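Local coordinates for protein beta-xylanase (Caldicellulosiruptor kristjanssonii, PDB 7NWN) that probably binds plant cell-wall carbohydrate as a calcium-containing family 9 carbohydrate-binding module of a multimodular, hyperthermostable xylanase-glucuronoyl esterase, at residues Gln91-Ile96 and His114-Tyr119; Glu165-Glu170 and Thr180-Asp185. One frame throughout, in Å; residues are numbered along the deposited sequence.

Interaction 1 of 2, residues Gln91-Ile96 and His114-Tyr119. With CA (calcium ion), chain Q.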
ATOM      1  N   GLN A  91      -7.818  -5.155 -13.503  1.00 39.58           N
ATOM      2  CA  GLN A  91      -6.965  -4.142 -14.121  1.00 39.83           C
ATOM      3  C   GLN A  91      -5.617  -4.146 -13.402  1.00 39.89           C
ATOM      4  O   GLN A  91      -5.530  -4.467 -12.210  1.00 34.80           O
ATOM      5  CB  GLN A  91      -7.625  -2.768 -13.999  1.00 37.97           C
ATOM      6  CG  GLN A  91      -9.109  -2.750 -14.365  1.00 36.96           C
ATOM      7  CD  GLN A  91      -9.787  -1.459 -13.965  1.00 43.63           C
ATOM      8  OE1 GLN A  91      -9.209  -0.612 -13.291  1.00 39.79           O
ATOM      9  NE2 GLN A  91     -11.046  -1.281 -14.367  1.00 40.32           N
ATOM     10  N   ASP A  92      -4.583  -3.684 -14.102  1.00 33.47           N
ATOM     11  CA  ASP A  92      -3.289  -3.542 -13.458  1.00 33.50           C
ATOM     12  C   ASP A  92      -3.434  -2.481 -12.351  1.00 29.66           C
ATOM     13  O   ASP A  92      -3.805  -1.364 -12.647  1.00 30.63           O
ATOM     14  CB  ASP A  92      -2.256  -3.066 -14.467  1.00 30.82           C
ATOM     15  CG  ASP A  92      -1.700  -4.189 -15.340  1.00 37.84           C
ATOM     16  OD1 ASP A  92      -1.249  -5.212 -14.798  1.00 34.88           O
ATOM     17  OD2 ASP A  92      -1.728  -4.033 -16.545  1.00 40.82           O
ATOM     18  N   SER A  93      -3.185  -2.866 -11.101  1.00 30.20           N
ATOM     19  CA  SER A  93      -3.625  -2.089  -9.956  1.00 32.22           C
ATOM     20  C   SER A  93      -2.839  -2.580  -8.747  1.00 30.80           C
ATOM     21  O   SER A  93      -2.225  -3.652  -8.802  1.00 31.41           O
ATOM     22  CB  SER A  93      -5.144  -2.183  -9.761  1.00 31.90           C
ATOM     23  OG  SER A  93      -5.539  -3.521  -9.616  1.00 33.58           O
ATOM     24  N   VAL A  94      -2.790  -1.749  -7.705  1.00 32.08           N
ATOM     25  CA  VAL A  94      -2.233  -2.199  -6.443  1.00 32.93           C
ATOM     26  C   VAL A  94      -3.341  -2.126  -5.378  1.00 33.46           C
ATOM     27  O   VAL A  94      -4.236  -1.318  -5.490  1.00 30.46           O
ATOM     28  CB  VAL A  94      -0.976  -1.409  -6.010  1.00 35.16           C
ATOM     29  CG1 VAL A  94       0.132  -1.401  -7.058  1.00 33.72           C
ATOM     30  CG2 VAL A  94      -1.306  -0.028  -5.546  1.00 34.91           C
ATOM     31  N   GLU A  95      -3.277  -2.985  -4.356  1.00 33.59           N
ATOM     32  CA  GLU A  95      -4.283  -2.960  -3.295  1.00 31.85           C
ATOM     33  C   GLU A  95      -3.546  -2.885  -1.960  1.00 34.20           C
ATOM     34  O   GLU A  95      -2.459  -3.460  -1.805  1.00 31.49           O
ATOM     35  CB  GLU A  95      -5.046  -4.279  -3.295  1.00 36.31           C
ATOM     36  CG  GLU A  95      -5.846  -4.506  -4.576  1.00 35.51           C
ATOM     37  CD  GLU A  95      -6.730  -5.724  -4.598  1.00 40.21           C
ATOM     38  OE1 GLU A  95      -6.847  -6.411  -3.551  1.00 41.18           O
ATOM     39  OE2 GLU A  95      -7.305  -6.002  -5.660  1.00 41.32           O
ATOM     40  N   ILE A  96      -4.152  -2.130  -1.037  1.00 35.88           N
ATOM     41  CA  ILE A  96      -3.591  -1.871   0.283  1.00 36.14           C
ATOM     42  C   ILE A  96      -4.680  -2.278   1.273  1.00 34.86           C
ATOM     43  O   ILE A  96      -5.812  -1.865   1.117  1.00 32.71           O
ATOM     44  CB  ILE A  96      -3.178  -0.379   0.439  1.00 36.27           C
ATOM     45  CG1 ILE A  96      -2.031  -0.055  -0.542  1.00 38.54           C
ATOM     46  CG2 ILE A  96      -2.717  -0.056   1.878  1.00 33.21           C
ATOM     47  CD1 ILE A  96      -1.976   1.427  -0.874  1.00 40.70           C
ATOM     48  N   HIS A 114      -9.684  -1.828   2.855  1.00 35.74           N
ATOM     49  CA  HIS A 114      -9.155  -2.464   1.653  1.00 39.50           C
ATOM     50  C   HIS A 114      -9.395  -1.534   0.457  1.00 35.87           C
ATOM     51  O   HIS A 114     -10.539  -1.337   0.027  1.00 32.88           O
ATOM     52  CB  HIS A 114      -9.771  -3.867   1.479  1.00 39.34           C
ATOM     53  CG  HIS A 114      -9.298  -4.607   0.279  1.00 42.33           C
ATOM     54  ND1 HIS A 114     -10.004  -5.657  -0.270  1.00 41.03           N
ATOM     55  CD2 HIS A 114      -8.208  -4.437  -0.500  1.00 39.81           C
ATOM     56  CE1 HIS A 114      -9.371  -6.115  -1.315  1.00 45.46           C
ATOM     57  NE2 HIS A 114      -8.271  -5.383  -1.481  1.00 42.20           N
ATOM     58  N   TYR A 115      -8.290  -0.945  -0.012  1.00 32.78           N
ATOM     59  CA  TYR A 115      -8.326   0.071  -1.064  1.00 33.04           C
ATOM     60  C   TYR A 115      -7.551  -0.470  -2.264  1.00 32.09           C
ATOM     61  O   TYR A 115      -6.718  -1.362  -2.100  1.00 30.86           O
ATOM     62  CB  TYR A 115      -7.624   1.339  -0.569  1.00 35.72           C
ATOM     63  CG  TYR A 115      -8.359   2.068   0.535  1.00 35.60           C
ATOM     64  CD1 TYR A 115      -9.690   2.434   0.413  1.00 37.26           C
ATOM     65  CD2 TYR A 115      -7.692   2.437   1.696  1.00 37.59           C
ATOM     66  CE1 TYR A 115     -10.345   3.114   1.443  1.00 38.60           C
ATOM     67  CE2 TYR A 115      -8.320   3.170   2.703  1.00 38.17           C
ATOM     68  CZ  TYR A 115      -9.665   3.473   2.599  1.00 42.55           C
ATOM     69  OH  TYR A 115     -10.280   4.188   3.598  1.00 37.28           O
ATOM     70  N   ARG A 116      -7.836   0.102  -3.439  1.00 33.90           N
ATOM     71  CA  ARG A 116      -7.206  -0.316  -4.704  1.00 33.95           C
ATOM     72  C   ARG A 116      -7.041   0.946  -5.550  1.00 28.88           C
ATOM     73  O   ARG A 116      -7.902   1.824  -5.482  1.00 29.81           O
ATOM     74  CB  ARG A 116      -8.130  -1.305  -5.460  1.00 33.90           C
ATOM     75  CG  ARG A 116      -7.570  -1.888  -6.772  1.00 34.22           C
ATOM     76  CD  ARG A 116      -8.598  -2.806  -7.508  1.00 36.16           C
ATOM     77  NE  ARG A 116      -8.897  -4.002  -6.690  1.00 36.55           N
ATOM     78  CZ  ARG A 116      -9.964  -4.144  -5.888  1.00 34.37           C
ATOM     79  NH1 ARG A 116     -10.910  -3.211  -5.837  1.00 35.41           N
ATOM     80  NH2 ARG A 116     -10.065  -5.225  -5.132  1.00 35.52           N
ATOM     81  N   VAL A 117      -5.932   1.033  -6.317  1.00 31.16           N
ATOM     82  CA  VAL A 117      -5.772   2.122  -7.273  1.00 30.17           C
ATOM     83  C   VAL A 117      -5.062   1.519  -8.485  1.00 28.95           C
ATOM     84  O   VAL A 117      -4.132   0.708  -8.324  1.00 30.21           O
ATOM     85  CB  VAL A 117      -4.991   3.326  -6.673  1.00 33.10           C
ATOM     86  CG1 VAL A 117      -3.651   2.930  -6.066  1.00 27.65           C
ATOM     87  CG2 VAL A 117      -4.834   4.492  -7.638  1.00 30.63           C
ATOM     88  N   ASN A 118      -5.578   1.827  -9.682  1.00 30.92           N
ATOM     89  CA  ASN A 118      -4.938   1.349 -10.903  1.00 33.96           C
ATOM     90  C   ASN A 118      -3.875   2.345 -11.400  1.00 35.35           C
ATOM     91  O   ASN A 118      -3.731   3.430 -10.847  1.00 33.58           O
ATOM     92  CB  ASN A 118      -5.996   0.986 -11.952  1.00 30.11           C
ATOM     93  CG  ASN A 118      -6.625   2.157 -12.686  1.00 34.50           C
ATOM     94  OD1 ASN A 118      -6.201   3.302 -12.577  1.00 33.69           O
ATOM     95  ND2 ASN A 118      -7.636   1.867 -13.498  1.00 34.59           N
ATOM     96  N   TYR A 119      -3.165   1.997 -12.498  1.00 35.91           N
ATOM     97  CA  TYR A 119      -2.023   2.786 -12.949  1.00 34.48           C
ATOM     98  C   TYR A 119      -2.503   4.140 -13.481  1.00 33.19           C
ATOM     99  O   TYR A 119      -1.673   5.018 -13.551  1.00 35.32           O
ATOM    100  CB  TYR A 119      -1.187   2.042 -14.013  1.00 37.08           C
ATOM    101  CG  TYR A 119      -1.982   1.699 -15.244  1.00 33.08           C
ATOM    102  CD1 TYR A 119      -2.769   0.549 -15.291  1.00 34.28           C
ATOM    103  CD2 TYR A 119      -2.073   2.587 -16.303  1.00 32.90           C
ATOM    104  CE1 TYR A 119      -3.556   0.257 -16.401  1.00 38.87           C
ATOM    105  CE2 TYR A 119      -2.834   2.294 -17.432  1.00 34.59           C
ATOM    106  CZ  TYR A 119      -3.592   1.130 -17.482  1.00 44.10           C
ATOM    107  OH  TYR A 119      -4.409   0.853 -18.558  1.00 40.34           O
TER
HETATM  108 CA    CA Q 316       0.079  -5.829 -16.906  1.00 50.34          CA
HETATM  109  O   HOH W   1       1.327  -7.736 -18.137  1.00 35.41           O

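Interaction 2 of 2, residues Glu165-Glu170 and Thr180-Asp185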
ATOM      1  N   GLU A 165      -1.546  -5.510   4.518  1.00 40.01           N
ATOM      2  CA  GLU A 165      -1.182  -6.317   3.356  1.00 37.51           C
ATOM      3  C   GLU A 165      -1.023  -5.383   2.138  1.00 35.51           C
ATOM      4  O   GLU A 165      -1.627  -4.316   2.102  1.00 33.62           O
ATOM      5  CB  GLU A 165      -2.228  -7.441   3.139  1.00 38.73           C
ATOM      6  CG  GLU A 165      -2.071  -8.302   1.867  1.00 35.91           C
ATOM      7  CD  GLU A 165      -0.782  -9.094   1.688  1.00 39.37           C
ATOM      8  OE1 GLU A 165       0.334  -8.595   2.042  1.00 41.28           O
ATOM      9  OE2 GLU A 165      -0.860 -10.239   1.178  1.00 42.56           O
ATOM     10  N   PHE A 166      -0.202  -5.827   1.176  1.00 33.03           N
ATOM     11  CA  PHE A 166       0.045  -5.209  -0.116  1.00 36.48           C
ATOM     12  C   PHE A 166      -0.127  -6.286  -1.205  1.00 38.11           C
ATOM     13  O   PHE A 166       0.421  -7.379  -1.096  1.00 36.33           O
ATOM     14  CB  PHE A 166       1.459  -4.611  -0.137  1.00 33.21           C
ATOM     15  CG  PHE A 166       1.801  -3.924  -1.434  1.00 34.30           C
ATOM     16  CD1 PHE A 166       1.313  -2.656  -1.736  1.00 34.50           C
ATOM     17  CD2 PHE A 166       2.564  -4.597  -2.389  1.00 33.74           C
ATOM     18  CE1 PHE A 166       1.604  -2.071  -2.962  1.00 36.20           C
ATOM     19  CE2 PHE A 166       2.843  -4.008  -3.613  1.00 35.81           C
ATOM     20  CZ  PHE A 166       2.355  -2.747  -3.889  1.00 35.45           C
ATOM     21  N   GLN A 167      -0.851  -5.939  -2.270  1.00 37.00           N
ATOM     22  CA  GLN A 167      -1.055  -6.811  -3.421  1.00 35.24           C
ATOM     23  C   GLN A 167      -0.936  -6.019  -4.741  1.00 33.87           C
ATOM     24  O   GLN A 167      -1.404  -4.889  -4.851  1.00 31.94           O
ATOM     25  CB  GLN A 167      -2.470  -7.395  -3.368  1.00 34.34           C
ATOM     26  CG  GLN A 167      -2.681  -8.516  -4.389  1.00 35.86           C
ATOM     27  CD  GLN A 167      -4.031  -9.157  -4.145  1.00 40.52           C
ATOM     28  OE1 GLN A 167      -4.306  -9.734  -3.081  1.00 38.05           O
ATOM     29  NE2 GLN A 167      -4.895  -9.032  -5.131  1.00 35.61           N
ATOM     30  N   VAL A 168      -0.354  -6.677  -5.759  1.00 33.81           N
ATOM     31  CA  VAL A 168      -0.400  -6.170  -7.116  1.00 35.33           C
ATOM     32  C   VAL A 168      -1.271  -7.130  -7.912  1.00 35.11           C
ATOM     33  O   VAL A 168      -1.035  -8.328  -7.866  1.00 33.71           O
ATOM     34  CB  VAL A 168       1.018  -6.160  -7.699  1.00 36.27           C
ATOM     35  CG1 VAL A 168       1.053  -5.846  -9.204  1.00 36.78           C
ATOM     36  CG2 VAL A 168       1.928  -5.230  -6.899  1.00 41.09           C
ATOM     37  N   ASN A 169      -2.204  -6.586  -8.674  1.00 32.64           N
ATOM     38  CA  ASN A 169      -2.938  -7.317  -9.706  1.00 35.41           C
ATOM     39  C   ASN A 169      -2.266  -7.047 -11.057  1.00 35.98           C
ATOM     40  O   ASN A 169      -2.120  -5.881 -11.456  1.00 33.74           O
ATOM     41  CB  ASN A 169      -4.356  -6.783  -9.764  1.00 30.28           C
ATOM     42  CG  ASN A 169      -5.053  -6.979  -8.421  1.00 32.20           C
ATOM     43  OD1 ASN A 169      -4.941  -8.047  -7.802  1.00 37.37           O
ATOM     44  ND2 ASN A 169      -5.808  -5.978  -7.986  1.00 33.00           N
ATOM     45  N   GLU A 170      -1.837  -8.126 -11.722  1.00 34.09           N
ATOM     46  CA  GLU A 170      -1.274  -8.027 -13.049  1.00 38.76           C
ATOM     47  C   GLU A 170      -2.267  -8.500 -14.102  1.00 39.52           C
ATOM     48  O   GLU A 170      -2.660  -9.671 -14.082  1.00 40.82           O
ATOM     49  CB  GLU A 170      -0.037  -8.876 -13.275  1.00 41.79           C
ATOM     50  CG  GLU A 170       0.431  -8.535 -14.715  1.00 47.91           C
ATOM     51  CD  GLU A 170       1.308  -9.602 -15.289  1.00 58.65           C
ATOM     52  OE1 GLU A 170       1.795 -10.478 -14.497  1.00 56.10           O
ATOM     53  OE2 GLU A 170       1.495  -9.551 -16.499  1.00 65.15           O
ATOM     54  N   THR A 180      -1.170 -12.389  -9.452  1.00 38.13           N
ATOM     55  CA  THR A 180      -1.155 -11.546  -8.276  1.00 35.67           C
ATOM     56  C   THR A 180       0.203 -11.669  -7.640  1.00 38.87           C
ATOM     57  O   THR A 180       0.874 -12.695  -7.788  1.00 37.53           O
ATOM     58  CB  THR A 180      -2.237 -11.861  -7.234  1.00 38.45           C
ATOM     59  OG1 THR A 180      -2.014 -13.193  -6.762  1.00 44.61           O
ATOM     60  CG2 THR A 180      -3.644 -11.641  -7.734  1.00 39.00           C
ATOM     61  N   ILE A 181       0.604 -10.570  -6.993  1.00 37.58           N
ATOM     62  CA  ILE A 181       1.769 -10.566  -6.126  1.00 36.58           C
ATOM     63  C   ILE A 181       1.324 -10.078  -4.751  1.00 36.35           C
ATOM     64  O   ILE A 181       0.590  -9.092  -4.665  1.00 40.57           O
ATOM     65  CB  ILE A 181       2.879  -9.681  -6.705  1.00 41.70           C
ATOM     66  CG1 ILE A 181       3.035  -9.882  -8.223  1.00 40.41           C
ATOM     67  CG2 ILE A 181       4.189  -9.936  -5.952  1.00 39.55           C
ATOM     68  CD1 ILE A 181       4.148  -9.046  -8.836  1.00 37.68           C
ATOM     69  N   ASN A 182       1.745 -10.798  -3.700  1.00 35.98           N
ATOM     70  CA  ASN A 182       1.387 -10.449  -2.336  1.00 36.86           C
ATOM     71  C   ASN A 182       2.635 -10.332  -1.461  1.00 35.85           C
ATOM     72  O   ASN A 182       3.654 -10.957  -1.754  1.00 36.82           O
ATOM     73  CB  ASN A 182       0.412 -11.434  -1.708  1.00 38.47           C
ATOM     74  CG  ASN A 182      -0.969 -11.235  -2.270  1.00 39.16           C
ATOM     75  OD1 ASN A 182      -1.226 -11.675  -3.403  1.00 44.12           O
ATOM     76  ND2 ASN A 182      -1.805 -10.513  -1.530  1.00 37.85           N
ATOM     77  N   MET A 183       2.539  -9.491  -0.424  1.00 37.40           N
ATOM     78  CA  MET A 183       3.640  -9.331   0.520  1.00 39.56           C
ATOM     79  C   MET A 183       3.572 -10.495   1.532  1.00 37.02           C
ATOM     80  O   MET A 183       4.571 -11.177   1.726  1.00 40.57           O
ATOM     81  CB  MET A 183       3.594  -7.963   1.247  1.00 32.28           C
ATOM     82  CG  MET A 183       4.776  -7.743   2.218  1.00 32.84           C
ATOM     83  SD  MET A 183       6.330  -7.741   1.355  1.00 43.18           S
ATOM     84  CE  MET A 183       7.363  -8.534   2.578  1.00 43.03           C
ATOM     85  N   PHE A 184       2.390 -10.712   2.116  1.00 38.04           N
ATOM     86  CA  PHE A 184       2.194 -11.524   3.314  1.00 41.82           C
ATOM     87  C   PHE A 184       1.245 -12.723   3.112  1.00 48.24           C
ATOM     88  O   PHE A 184       1.541 -13.796   3.597  1.00 45.24           O
ATOM     89  CB  PHE A 184       1.673 -10.652   4.459  1.00 39.75           C
ATOM     90  CG  PHE A 184       2.695  -9.681   4.989  1.00 42.03           C
ATOM     91  CD1 PHE A 184       3.935 -10.126   5.459  1.00 44.09           C
ATOM     92  CD2 PHE A 184       2.428  -8.310   5.005  1.00 40.68           C
ATOM     93  CE1 PHE A 184       4.882  -9.231   5.960  1.00 42.47           C
ATOM     94  CE2 PHE A 184       3.366  -7.429   5.538  1.00 41.51           C
ATOM     95  CZ  PHE A 184       4.597  -7.880   5.991  1.00 39.47           C
ATOM     96  N   ASP A 185       0.094 -12.564   2.446  1.00 41.10           N
ATOM     97  CA  ASP A 185      -0.871 -13.651   2.345  1.00 44.59           C
ATOM     98  C   ASP A 185      -0.643 -14.495   1.083  1.00 47.35           C
ATOM     99  O   ASP A 185      -0.658 -13.986  -0.039  1.00 44.12           O
ATOM    100  CB  ASP A 185      -2.294 -13.094   2.345  1.00 40.38           C
ATOM    101  CG  ASP A 185      -3.351 -14.165   2.089  1.00 44.27           C
ATOM    102  OD1 ASP A 185      -3.177 -15.313   2.642  1.00 44.73           O
ATOM    103  OD2 ASP A 185      -4.366 -13.838   1.401  1.00 45.57           O
TER
HETATM  104  O   HOH W   2      -3.691 -12.810  -3.457  1.00 55.03           O

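Interaction 1 of 2, residues Gln91-Ile96 and His114-Tyr119
Glu-95 lies between two basic side chains of the neighbouring strand, giving one carboxylate oxygen to each. His-114 comes edge-on: its NE2 donates to Glu-95 OE1 at 2.7 Å, with OE1 in the ring plane but approached from above the carboxylate plane. Arg-116 runs alongside Glu-95 in the same direction, the two flat ends almost perpendicular (85°). Its NE forms a salt bridge to Glu-95 OE2 at 2.8 Å, while NH2 adds a weaker bond to that oxygen and a second salt bridge to Asp-126. Bent at chi3 (-65°), the arginine turns its guanidinium edge toward the acid. Asn-169 ND2 also donates to OE2; the arginine and these N-H donors would probably help keep Glu-95 ionised. A hexaethylene glycol, probably from the crystallisation liquor, also bonds OE1.

Farther along, the amides of Gln-91 and Asn-118 meet with planes 39° apart. Asn-118 ND2 donates to Gln-91 OE1 at 2.9 Å from above the plane of the Gln-91 amide, and Gln-91 NE2 turns to the carbonyl of Asn-85. On the other face of the sheet, Val-94 and Val-117 point the same way with CG2 and CG1 3.8 Å apart; beta-branched residues suit this face, which packs on Tyr-144 and Val-146 of strand 143-151. Backbone bonds join the valines in both directions, and likewise Ile-96 and Tyr-115.

Just before strand 93-99, CB of Asp-92 touches Tyr-119 CD1 at 3.7 Å. The Asp-92 carboxylate turns to a calcium ion, held through OD1 and OD2, each at 2.6 Å, and shared with Asp-78, Val-80, Ala-171 and a water; Asn-82 N bonds OD2. An antiparallel strand pair with a polar and an apolar face beside a calcium site fits the beta-sandwich of a family 9 carbohydrate-binding module.

Interaction 2 of 2, residues Glu165-Glu170 and Thr180-Asp185
Glu-165 accepts hydrogen bonds from Asn-182, Phe-184 and Asp-185, where the chain leaves strand 177-182. Its chain bends at chi2 (60°), which brings the carboxylate back over the residues that follow the strand. OE1 receives Phe-184 N at 3.0 Å on its syn lone pair and also the amide of Phe-166 next to it. OE2 takes Asp-185 N at 2.8 Å and Asn-182 ND2 at 2.9 Å, from opposite faces of the carboxylate plane. A glutamate suits this place because its two oxygens can satisfy the backbone N-H groups of Phe-184 and Asp-185, which have left the regular ladder.

Side-chain amides continue the network. Gln-167 and Asn-182 lie side by side, and Asn-182 ND2 also donates to Gln-167 OE1 at 3.0 Å, so both its hydrogens are used. A water lies within bonding distance of both Gln-167 OE1 and Asn-182 OD1, while Gln-167 NE2 donates to Asn-169 OD1.

The backbones form the antiparallel beta hairpin of strands 161-171 and 177-182, within the larger sheet of the module. Val-168 and Ile-181 are a hydrogen-bonded pair, and Met-183 N donates to Phe-166 O at 3.1 Å where the second strand ends.

Apolar contacts occupy the other face: Val-168 CB and Ile-181 CB approach to 4.1 Å, and Phe-166 CB meets Met-183 CB at 4.2 Å. Phe-166, with CG opposite the backbone N (chi1 -179°), stacks on Phe-61.

Interactions 1 and 2 are both buried and belong to one sheet, in which strands 93-99 and 161-171 are neighbours, so the four segments form a continuous run of strands. They meet directly: Glu-95 N probably donates to Gln-167 O, and Asp-92 packs against Glu-170. Both have polar side chains on one face and mainly apolar ones on the other. Their chemistry differs in charge. Interaction 1 pairs an acid with basic side chains and adjoins a calcium site, whereas in interaction 2 an acid is met by backbone and side-chain amides where a strand gives way to a turn, with several residues only partly buried.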